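PDB 6G42: minor capsid protein, which forms the pentameric penton capsomer of the mavirus capsid, which probably occupies the fivefold vertices of the icosahedral shell. Local coordinates for residues 54-59 against 275-280; 100-105 against 285-290; 237-242 against 280-285. All blocks are in the same frame, centred on the assembly; numbering follows the deposited sequence.

Interaction 1 is core: Phe277 and two apolar side chains of 54-59 join the two sheets of the jelly-roll without a polar atom. Interactions 2 and 3 are polar and sit where strand 272-281 ends. Interaction 2, partly buried, ties the 100-105 loop to strand 286-288, the next partner of strand 272-281. Interaction 3 connects the turn after that strand to the end of strand 236-239 and is buried as well, at a subunit interface. All three draw on one antiparallel sheet. The first two meet along the pairing of 272-281 with 286-288, while Asp281 of interaction 3 bonds both Tyr102 and His287 of interaction 2.

Interaction 1: 54-59 against 275-280; sequences EEFHLH and LSFTIY
Phe277 reaches across from its strand and puts one ring corner, CE2, over the ring of Phe56 and against a methyl of Leu58. The two phenyl rings make a T-shaped, edge-to-face pair: their centroids are 5.6 Å apart, their planes stand at 75°, and the edge belongs to Phe277. CE2 does not come down on the middle of the Phe56 ring but near its rim, 4.1 Å from Phe56 CD1. The same corner meets the methyl of Leu58, with Phe277 CE2 and Leu58 CD2 3.5 Å apart. Leu58 CD2 sits obliquely at this corner, a little farther from the neighbouring ring atoms CD2 and CZ of Phe277.

The torsions explain who touches whom. Phe56 takes chi1 of 69°, which sets CG between its backbone N and carbonyl carbon, and chi2 near 80° turns a ring face toward Phe277. Phe277 has CG opposite its carbonyl carbon, and this carries the ring out to the facing strand. Phe56 and Leu58 both aim their CB atoms at 275-280, and His57 between them turns to the other side of its sheet, where Glu55 OE2 bonds His203 of a neighbouring subunit.

The backbones stay well apart, with Leu58 CA and Phe277 CA 9.7 Å from each other, so only side chains fill the gap and no hydrogen bond crosses it. Val32, Ile206, Leu289 and Leu299 complete the apolar surroundings of Phe277, and the Phe56 ring also meets that of Phe253. Further back on its strand, Glu54 and Glu55 both face Lys300 in a classic beta bulge. Two antiparallel sheets packed face to face through apolar side chains are the core of a beta sandwich, here the single jelly-roll of the penton protein.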
loop_
_atom_site.group_PDB
_atom_site.type_symbol
_atom_site.label_atom_id
_atom_site.label_comp_id
_atom_site.label_asym_id
_atom_site.label_seq_id
_atom_site.Cartn_x
_atom_site.Cartn_y
_atom_site.Cartn_z
ATOM N N GLU C 54 15.000 13.902 10.969
ATOM C CA GLU C 54 14.832 13.303 9.638
ATOM C C GLU C 54 14.599 11.780 9.712
ATOM O O GLU C 54 13.678 11.255 9.086
ATOM C CB GLU C 54 16.069 13.608 8.780
ATOM C CG GLU C 54 16.078 13.042 7.353
ATOM C CD GLU C 54 15.106 13.726 6.403
ATOM O OE1 GLU C 54 14.521 14.779 6.771
ATOM O OE2 GLU C 54 14.936 13.207 5.270
ATOM N N GLU C 55 15.433 11.085 10.481
ATOM C CA GLU C 55 15.434 9.623 10.484
ATOM C C GLU C 55 16.042 9.051 11.762
ATOM O O GLU C 55 17.016 9.588 12.292
ATOM C CB GLU C 55 16.187 9.141 9.235
ATOM C CG GLU C 55 16.717 7.712 9.218
ATOM C CD GLU C 55 17.377 7.348 7.885
ATOM O OE1 GLU C 55 17.953 8.252 7.230
ATOM O OE2 GLU C 55 17.334 6.160 7.495
ATOM N N PHE C 56 15.435 7.978 12.266
ATOM C CA PHE C 56 16.083 7.124 13.262
ATOM C C PHE C 56 15.841 5.640 12.987
ATOM O O PHE C 56 14.976 5.277 12.185
ATOM C CB PHE C 56 15.722 7.522 14.710
ATOM C CG PHE C 56 14.295 7.249 15.115
ATOM C CD1 PHE C 56 13.888 5.971 15.493
ATOM C CD2 PHE C 56 13.376 8.288 15.202
ATOM C CE1 PHE C 56 12.581 5.727 15.890
ATOM C CE2 PHE C 56 12.070 8.052 15.608
ATOM C CZ PHE C 56 11.671 6.770 15.953
ATOM N N HIS C 57 16.633 4.802 13.653
ATOM C CA HIS C 57 16.518 3.347 13.553
ATOM C C HIS C 57 16.842 2.694 14.898
ATOM O O HIS C 57 17.950 2.824 15.398
ATOM C CB HIS C 57 17.444 2.828 12.449
ATOM C CG HIS C 57 17.179 1.414 12.022
ATOM N ND1 HIS C 57 15.983 0.762 12.237
ATOM C CD2 HIS C 57 17.958 0.538 11.351
ATOM C CE1 HIS C 57 16.048 -0.455 11.732
ATOM N NE2 HIS C 57 17.236 -0.616 11.188
ATOM N N LEU C 58 15.856 2.027 15.488
ATOM C CA LEU C 58 16.021 1.337 16.767
ATOM C C LEU C 58 16.194 -0.143 16.450
ATOM O O LEU C 58 15.234 -0.917 16.437
ATOM C CB LEU C 58 14.811 1.579 17.684
ATOM C CG LEU C 58 14.266 3.012 17.734
ATOM C CD1 LEU C 58 13.069 3.085 18.664
ATOM C CD2 LEU C 58 15.324 4.026 18.150
ATOM N N HIS C 59 17.437 -0.522 16.167
ATOM C CA HIS C 59 17.730 -1.850 15.635
ATOM C C HIS C 59 18.104 -2.865 16.700
ATOM O O HIS C 59 19.132 -2.737 17.345
ATOM C CB HIS C 59 18.850 -1.741 14.613
ATOM C CG HIS C 59 19.012 -2.956 13.769
ATOM N ND1 HIS C 59 17.945 -3.607 13.193
ATOM C CD2 HIS C 59 20.120 -3.633 13.392
ATOM C CE1 HIS C 59 18.389 -4.639 12.500
ATOM N NE2 HIS C 59 19.706 -4.673 12.601
ATOM N N LEU C 275 20.604 13.639 23.957
ATOM C CA LEU C 275 19.387 13.055 23.388
ATOM C C LEU C 275 19.152 11.722 24.077
ATOM O O LEU C 275 20.100 10.959 24.289
ATOM C CB LEU C 275 19.526 12.817 21.883
ATOM C CG LEU C 275 19.748 14.038 20.994
ATOM C CD1 LEU C 275 20.096 13.611 19.581
ATOM C CD2 LEU C 275 18.520 14.923 20.983
ATOM N N SER C 276 17.894 11.446 24.421
ATOM C CA SER C 276 17.503 10.136 24.941
ATOM C C SER C 276 16.140 9.714 24.421
ATOM O O SER C 276 15.294 10.555 24.128
ATOM C CB SER C 276 17.520 10.120 26.476
ATOM O OG SER C 276 16.957 11.297 27.006
ATOM N N PHE C 277 15.950 8.397 24.323
ATOM C CA PHE C 277 14.711 7.782 23.843
ATOM C C PHE C 277 13.837 7.318 25.016
ATOM O O PHE C 277 14.309 6.649 25.938
ATOM C CB PHE C 277 15.027 6.603 22.911
ATOM C CG PHE C 277 15.494 7.020 21.539
ATOM C CD1 PHE C 277 16.795 7.482 21.335
ATOM C CD2 PHE C 277 14.633 6.956 20.449
ATOM C CE1 PHE C 277 17.223 7.870 20.073
ATOM C CE2 PHE C 277 15.058 7.338 19.183
ATOM C CZ PHE C 277 16.351 7.793 18.992
ATOM N N THR C 278 12.558 7.670 24.952
ATOM C CA THR C 278 11.610 7.428 26.031
ATOM C C THR C 278 10.322 6.861 25.453
ATOM O O THR C 278 9.848 7.325 24.415
ATOM C CB THR C 278 11.265 8.739 26.752
ATOM O OG1 THR C 278 12.461 9.479 27.028
ATOM C CG2 THR C 278 10.555 8.458 28.052
ATOM N N ILE C 279 9.759 5.876 26.147
ATOM C CA ILE C 279 8.525 5.222 25.746
ATOM C C ILE C 279 7.403 5.754 26.633
ATOM O O ILE C 279 7.527 5.727 27.855
ATOM C CB ILE C 279 8.616 3.683 25.916
ATOM C CG1 ILE C 279 9.817 3.111 25.157
ATOM C CG2 ILE C 279 7.343 2.997 25.419
ATOM C CD1 ILE C 279 10.254 1.745 25.649
ATOM N N TYR C 280 6.317 6.218 26.015
ATOM C CA TYR C 280 5.076 6.575 26.730
ATOM C C TYR C 280 4.044 5.470 26.566
ATOM O O TYR C 280 3.750 5.077 25.443
ATOM C CB TYR C 280 4.497 7.887 26.193
ATOM C CG TYR C 280 5.195 9.100 26.739
ATOM C CD1 TYR C 280 6.419 9.513 26.221
ATOM C CD2 TYR C 280 4.650 9.823 27.794
ATOM C CE1 TYR C 280 7.077 10.619 26.732
ATOM C CE2 TYR C 280 5.299 10.929 28.317
ATOM C CZ TYR C 280 6.511 11.328 27.782
ATOM O OH TYR C 280 7.152 12.434 28.300
#

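Interaction 2: 100-105 against 285-290; sequences DGYMYD and EKHPLT
The hydroxyl of Tyr102 sits over one face of the His287 ring and is held by the carboxylate of Asp281, through a hydrogen bond to OD2. The other oxygen of that carboxylate serves the histidine: Asp281 OD1 and His287 NE2 are hydrogen-bonded at 2.8 Å. One aspartate thus positions both side chains that meet here. His287 belongs to the antiparallel pairing of strands 272-281 and 286-288 in the jelly-roll, whereas Tyr102 comes from the loop leading into helix 106-120.

Tyr102 and His287 approach from opposite directions. Their rings are inclined at 39° and their centroids are 5.2 Å apart, an oblique meeting. Tyr102 OH lies 2.9 Å from His287 NE2. The hydroxyl stands above the imidazole and is also near both carbons that flank this nitrogen, with Tyr102 OH 3.2 Å from His287 CD2 and similarly close to CE1. Behind the hydroxyl, Tyr102 CZ follows over the rim of the same face.

His287 reaches this place with CG between its own N and carbonyl carbon (chi1 61°), swinging the ring off the strand toward the loop. On the loop, the amide of Tyr102 is in turn fixed by the carboxylate of Asp98, and a little further on Asp105 caps the helix through OD1, which accepts from Val107 N. On the strand side, the edge of the imidazole faces the carbonyl of Glu285, with Glu285 O in the ring plane about 3.9 Å from His287 CD2.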
loop_
_atom_site.group_PDB
_atom_site.type_symbol
_atom_site.label_atom_id
_atom_site.label_comp_id
_atom_site.label_asym_id
_atom_site.label_seq_id
_atom_site.Cartn_x
_atom_site.Cartn_y
_atom_site.Cartn_z
ATOM N N ASP C 100 9.077 -4.839 36.107
ATOM C CA ASP C 100 8.452 -3.541 35.787
ATOM C C ASP C 100 6.920 -3.561 35.596
ATOM O O ASP C 100 6.311 -2.495 35.470
ATOM C CB ASP C 100 9.134 -2.904 34.558
ATOM C CG ASP C 100 10.535 -2.363 34.865
ATOM O OD1 ASP C 100 10.728 -1.732 35.926
ATOM O OD2 ASP C 100 11.450 -2.552 34.031
ATOM N N GLY C 101 6.308 -4.747 35.575
ATOM C CA GLY C 101 4.842 -4.891 35.451
ATOM C C GLY C 101 4.311 -5.308 34.080
ATOM O O GLY C 101 3.118 -5.153 33.809
ATOM N N TYR C 102 5.187 -5.862 33.234
ATOM C CA TYR C 102 4.889 -6.156 31.825
ATOM C C TYR C 102 4.962 -7.650 31.507
ATOM O O TYR C 102 5.613 -8.413 32.220
ATOM C CB TYR C 102 5.890 -5.447 30.911
ATOM C CG TYR C 102 5.831 -3.930 30.904
ATOM C CD1 TYR C 102 4.734 -3.250 30.370
ATOM C CD2 TYR C 102 6.896 -3.174 31.393
ATOM C CE1 TYR C 102 4.691 -1.864 30.352
ATOM C CE2 TYR C 102 6.862 -1.790 31.379
ATOM C CZ TYR C 102 5.764 -1.138 30.858
ATOM O OH TYR C 102 5.750 0.239 30.850
ATOM N N MET C 103 4.291 -8.038 30.423
ATOM C CA MET C 103 4.435 -9.360 29.800
ATOM C C MET C 103 4.869 -9.164 28.347
ATOM O O MET C 103 4.704 -8.082 27.788
ATOM C CB MET C 103 3.127 -10.143 29.867
ATOM C CG MET C 103 2.712 -10.524 31.279
ATOM S SD MET C 103 0.963 -10.952 31.421
ATOM C CE MET C 103 0.897 -12.413 30.381
ATOM N N TYR C 104 5.418 -10.217 27.749
ATOM C CA TYR C 104 6.123 -10.118 26.461
ATOM C C TYR C 104 5.673 -11.118 25.382
ATOM O O TYR C 104 6.340 -11.271 24.359
ATOM C CB TYR C 104 7.633 -10.235 26.717
ATOM C CG TYR C 104 8.193 -9.059 27.489
ATOM C CD1 TYR C 104 8.110 -9.001 28.883
ATOM C CD2 TYR C 104 8.791 -7.986 26.823
ATOM C CE1 TYR C 104 8.611 -7.913 29.587
ATOM C CE2 TYR C 104 9.292 -6.893 27.519
ATOM C CZ TYR C 104 9.203 -6.861 28.899
ATOM O OH TYR C 104 9.702 -5.770 29.581
ATOM N N ASP C 105 4.523 -11.754 25.583
ATOM C CA ASP C 105 4.040 -12.806 24.687
ATOM C C ASP C 105 2.522 -12.953 24.845
ATOM O O ASP C 105 2.030 -13.172 25.952
ATOM C CB ASP C 105 4.748 -14.126 25.017
ATOM C CG ASP C 105 4.562 -15.189 23.945
ATOM O OD1 ASP C 105 3.448 -15.332 23.389
ATOM O OD2 ASP C 105 5.544 -15.906 23.668
ATOM N N GLU C 285 2.240 6.844 31.658
ATOM C CA GLU C 285 3.390 6.544 32.511
ATOM C C GLU C 285 4.635 6.474 31.641
ATOM O O GLU C 285 4.675 5.728 30.670
ATOM C CB GLU C 285 3.204 5.212 33.245
ATOM C CG GLU C 285 4.296 4.915 34.269
ATOM C CD GLU C 285 3.960 3.758 35.197
ATOM O OE1 GLU C 285 3.189 2.855 34.797
ATOM O OE2 GLU C 285 4.484 3.747 36.332
ATOM N N LYS C 286 5.649 7.243 32.011
ATOM C CA LYS C 286 6.878 7.356 31.237
ATOM C C LYS C 286 7.907 6.305 31.676
ATOM O O LYS C 286 8.073 6.065 32.872
ATOM C CB LYS C 286 7.436 8.762 31.430
ATOM C CG LYS C 286 8.490 9.151 30.422
ATOM C CD LYS C 286 8.874 10.622 30.527
ATOM C CE LYS C 286 9.875 10.876 31.646
ATOM N NZ LYS C 286 10.421 12.262 31.580
ATOM N N HIS C 287 8.576 5.664 30.716
ATOM C CA HIS C 287 9.729 4.788 31.018
ATOM C C HIS C 287 10.724 4.753 29.852
ATOM O O HIS C 287 10.310 4.857 28.698
ATOM C CB HIS C 287 9.276 3.374 31.409
ATOM C CG HIS C 287 8.505 2.660 30.343
ATOM N ND1 HIS C 287 9.021 1.590 29.643
ATOM C CD2 HIS C 287 7.254 2.856 29.862
ATOM C CE1 HIS C 287 8.124 1.161 28.774
ATOM N NE2 HIS C 287 7.041 1.911 28.887
ATOM N N PRO C 288 12.035 4.598 30.142
ATOM C CA PRO C 288 13.031 4.754 29.078
ATOM C C PRO C 288 13.173 3.525 28.177
ATOM O O PRO C 288 12.913 2.395 28.609
ATOM C CB PRO C 288 14.337 5.008 29.847
ATOM C CG PRO C 288 14.121 4.422 31.206
ATOM C CD PRO C 288 12.660 4.098 31.381
ATOM N N LEU C 289 13.570 3.774 26.928
ATOM C CA LEU C 289 13.986 2.719 26.012
ATOM C C LEU C 289 15.368 2.212 26.446
ATOM O O LEU C 289 16.295 3.011 26.616
ATOM C CB LEU C 289 14.044 3.242 24.571
ATOM C CG LEU C 289 14.489 2.250 23.482
ATOM C CD1 LEU C 289 13.491 1.110 23.344
ATOM C CD2 LEU C 289 14.680 2.971 22.155
ATOM N N THR C 290 15.506 0.896 26.607
ATOM C CA THR C 290 16.744 0.314 27.146
ATOM C C THR C 290 17.509 -0.499 26.106
ATOM O O THR C 290 16.924 -1.017 25.164
ATOM C CB THR C 290 16.477 -0.543 28.406
ATOM O OG1 THR C 290 15.649 -1.658 28.071
ATOM C CG2 THR C 290 15.791 0.287 29.494
#

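Interaction 3: 237-242 against 280-285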
loop_
_atom_site.group_PDB
_atom_site.type_symbol
_atom_site.label_atom_id
_atom_site.label_comp_id
_atom_site.label_asym_id
_atom_site.label_seq_id
_atom_site.Cartn_x
_atom_site.Cartn_y
_atom_site.Cartn_z
ATOM N N ASN C 237 7.763 12.525 17.830
ATOM C CA ASN C 237 6.765 11.607 18.374
ATOM C C ASN C 237 6.528 10.509 17.365
ATOM O O ASN C 237 5.855 10.737 16.359
ATOM C CB ASN C 237 5.430 12.316 18.564
ATOM C CG ASN C 237 5.363 13.117 19.831
ATOM O OD1 ASN C 237 6.292 13.851 20.167
ATOM N ND2 ASN C 237 4.236 13.011 20.535
ATOM N N TYR C 238 7.073 9.329 17.619
ATOM C CA TYR C 238 6.789 8.164 16.790
ATOM C C TYR C 238 5.623 7.423 17.424
ATOM O O TYR C 238 5.724 6.980 18.559
ATOM C CB TYR C 238 8.013 7.255 16.697
ATOM C CG TYR C 238 7.793 6.011 15.877
ATOM C CD1 TYR C 238 7.966 6.027 14.498
ATOM C CD2 TYR C 238 7.416 4.814 16.477
ATOM C CE1 TYR C 238 7.767 4.885 13.738
ATOM C CE2 TYR C 238 7.211 3.668 15.724
ATOM C CZ TYR C 238 7.390 3.709 14.355
ATOM O OH TYR C 238 7.191 2.580 13.598
ATOM N N LYS C 239 4.518 7.313 16.696
ATOM C CA LYS C 239 3.404 6.476 17.111
ATOM C C LYS C 239 3.754 5.013 16.873
ATOM O O LYS C 239 4.170 4.651 15.776
ATOM C CB LYS C 239 2.140 6.827 16.327
ATOM C CG LYS C 239 0.877 6.125 16.815
ATOM C CD LYS C 239 0.427 6.693 18.148
ATOM C CE LYS C 239 -0.646 5.858 18.809
ATOM N NZ LYS C 239 -0.851 6.355 20.194
ATOM N N TYR C 240 3.573 4.183 17.895
ATOM C CA TYR C 240 3.842 2.752 17.796
ATOM C C TYR C 240 2.548 1.953 17.633
ATOM O O TYR C 240 1.515 2.300 18.204
ATOM C CB TYR C 240 4.621 2.277 19.021
ATOM C CG TYR C 240 5.008 0.822 18.953
ATOM C CD1 TYR C 240 6.062 0.394 18.148
ATOM C CD2 TYR C 240 4.302 -0.138 19.680
ATOM C CE1 TYR C 240 6.410 -0.952 18.074
ATOM C CE2 TYR C 240 4.637 -1.477 19.613
ATOM C CZ TYR C 240 5.688 -1.884 18.809
ATOM O OH TYR C 240 6.012 -3.219 18.755
ATOM N N LEU C 241 2.622 0.893 16.834
ATOM C CA LEU C 241 1.520 -0.052 16.640
ATOM C C LEU C 241 2.066 -1.482 16.721
ATOM O O LEU C 241 3.062 -1.804 16.070
ATOM C CB LEU C 241 0.865 0.176 15.282
ATOM C CG LEU C 241 0.317 1.583 15.018
ATOM C CD1 LEU C 241 0.010 1.761 13.538
ATOM C CD2 LEU C 241 -0.918 1.862 15.862
ATOM N N GLN C 242 1.414 -2.328 17.515
ATOM C CA GLN C 242 1.804 -3.727 17.638
ATOM C C GLN C 242 1.139 -4.533 16.521
ATOM O O GLN C 242 -0.081 -4.724 16.524
ATOM C CB GLN C 242 1.427 -4.274 19.015
ATOM C CG GLN C 242 2.059 -5.617 19.367
ATOM C CD GLN C 242 3.583 -5.574 19.451
ATOM O OE1 GLN C 242 4.162 -4.661 20.051
ATOM N NE2 GLN C 242 4.242 -6.577 18.859
ATOM N N TYR C 280 6.317 6.218 26.015
ATOM C CA TYR C 280 5.076 6.575 26.730
ATOM C C TYR C 280 4.044 5.470 26.566
ATOM O O TYR C 280 3.750 5.077 25.443
ATOM C CB TYR C 280 4.497 7.887 26.193
ATOM C CG TYR C 280 5.195 9.100 26.739
ATOM C CD1 TYR C 280 6.419 9.513 26.221
ATOM C CD2 TYR C 280 4.650 9.823 27.794
ATOM C CE1 TYR C 280 7.077 10.619 26.732
ATOM C CE2 TYR C 280 5.299 10.929 28.317
ATOM C CZ TYR C 280 6.511 11.328 27.782
ATOM O OH TYR C 280 7.152 12.434 28.300
ATOM N N ASP C 281 3.503 4.978 27.679
ATOM C CA ASP C 281 2.383 4.035 27.641
ATOM C C ASP C 281 1.050 4.785 27.490
ATOM O O ASP C 281 1.007 6.014 27.582
ATOM C CB ASP C 281 2.360 3.152 28.900
ATOM C CG ASP C 281 3.470 2.094 28.919
ATOM O OD1 ASP C 281 4.373 2.125 28.056
ATOM O OD2 ASP C 281 3.441 1.221 29.816
ATOM N N TYR C 282 -0.030 4.040 27.259
ATOM C CA TYR C 282 -1.377 4.630 27.120
ATOM C C TYR C 282 -1.923 5.256 28.406
ATOM O O TYR C 282 -2.681 6.221 28.334
ATOM C CB TYR C 282 -2.375 3.619 26.538
ATOM C CG TYR C 282 -2.267 3.525 25.040
ATOM C CD1 TYR C 282 -2.704 4.566 24.233
ATOM C CD2 TYR C 282 -1.706 2.411 24.425
ATOM C CE1 TYR C 282 -2.592 4.500 22.856
ATOM C CE2 TYR C 282 -1.589 2.335 23.046
ATOM C CZ TYR C 282 -2.031 3.385 22.266
ATOM O OH TYR C 282 -1.916 3.313 20.902
ATOM N N ASP C 283 -1.517 4.730 29.566
ATOM C CA ASP C 283 -1.798 5.383 30.868
ATOM C C ASP C 283 -0.887 6.593 31.198
ATOM O O ASP C 283 -0.892 7.096 32.322
ATOM C CB ASP C 283 -1.808 4.357 32.015
ATOM C CG ASP C 283 -0.476 3.647 32.207
ATOM O OD1 ASP C 283 0.589 4.223 31.900
ATOM O OD2 ASP C 283 -0.499 2.490 32.679
ATOM N N ASN C 284 -0.111 7.034 30.206
ATOM C CA ASN C 284 0.756 8.219 30.271
ATOM C C ASN C 284 1.917 8.084 31.277
ATOM O O ASN C 284 2.529 9.082 31.656
ATOM C CB ASN C 284 -0.081 9.507 30.487
ATOM C CG ASN C 284 0.284 10.637 29.509
ATOM O OD1 ASN C 284 0.650 10.399 28.355
ATOM N ND2 ASN C 284 0.150 11.875 29.963
ATOM N N GLU C 285 2.240 6.844 31.658
ATOM C CA GLU C 285 3.390 6.544 32.511
ATOM C C GLU C 285 4.635 6.474 31.641
ATOM O O GLU C 285 4.675 5.728 30.670
ATOM C CB GLU C 285 3.204 5.212 33.245
ATOM C CG GLU C 285 4.296 4.915 34.269
ATOM C CD GLU C 285 3.960 3.758 35.197
ATOM O OE1 GLU C 285 3.189 2.855 34.797
ATOM O OE2 GLU C 285 4.484 3.747 36.332
#
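Lys239 and Tyr282 meet across a wide backbone gap, Lys239 CA to Tyr280 CA being 9.8 Å, between the end of one strand and a type I beta turn running from Asp281 to Asn284. Asn284 N to Asp281 O, at 3.0 Å, closes that turn. Lys239 leaves its backbone with CG anti to N, then bends at chi2 (72°), and the rest of the chain runs extended to the tyrosine. The two side chains cross at about a right angle. Lys239 NZ makes a weak hydrogen bond of 3.3 Å to Tyr282 OH and also lies 3.7 Å from Tyr282 CE1, and Lys239 CE comes close to the hydroxyl as well. The ammonium has a stronger partner in Ser202 OG.

Ser202 stands on strand 201-207, which runs between strands 236-239 and 272-281 and pairs with both in one antiparallel sheet of the jelly-roll. The contact therefore reaches over a middle strand. It also faces the next subunit of the pentamer: the ring of Tyr282 stacks on His59 of a neighbouring chain, and His57 of that chain packs on Lys239.

Each segment has its own internal brace. Tyr240 OH donates to Gln242 OE1 at 2.7 Å, coming from above the carbonyl plane, 46° out of it. In the turn, Asp283 forms an Asx turn: its OD1 accepts from Glu285 N at 3.1 Å through the anti side of the carboxylate, while OD2 makes a salt bridge to Lys67.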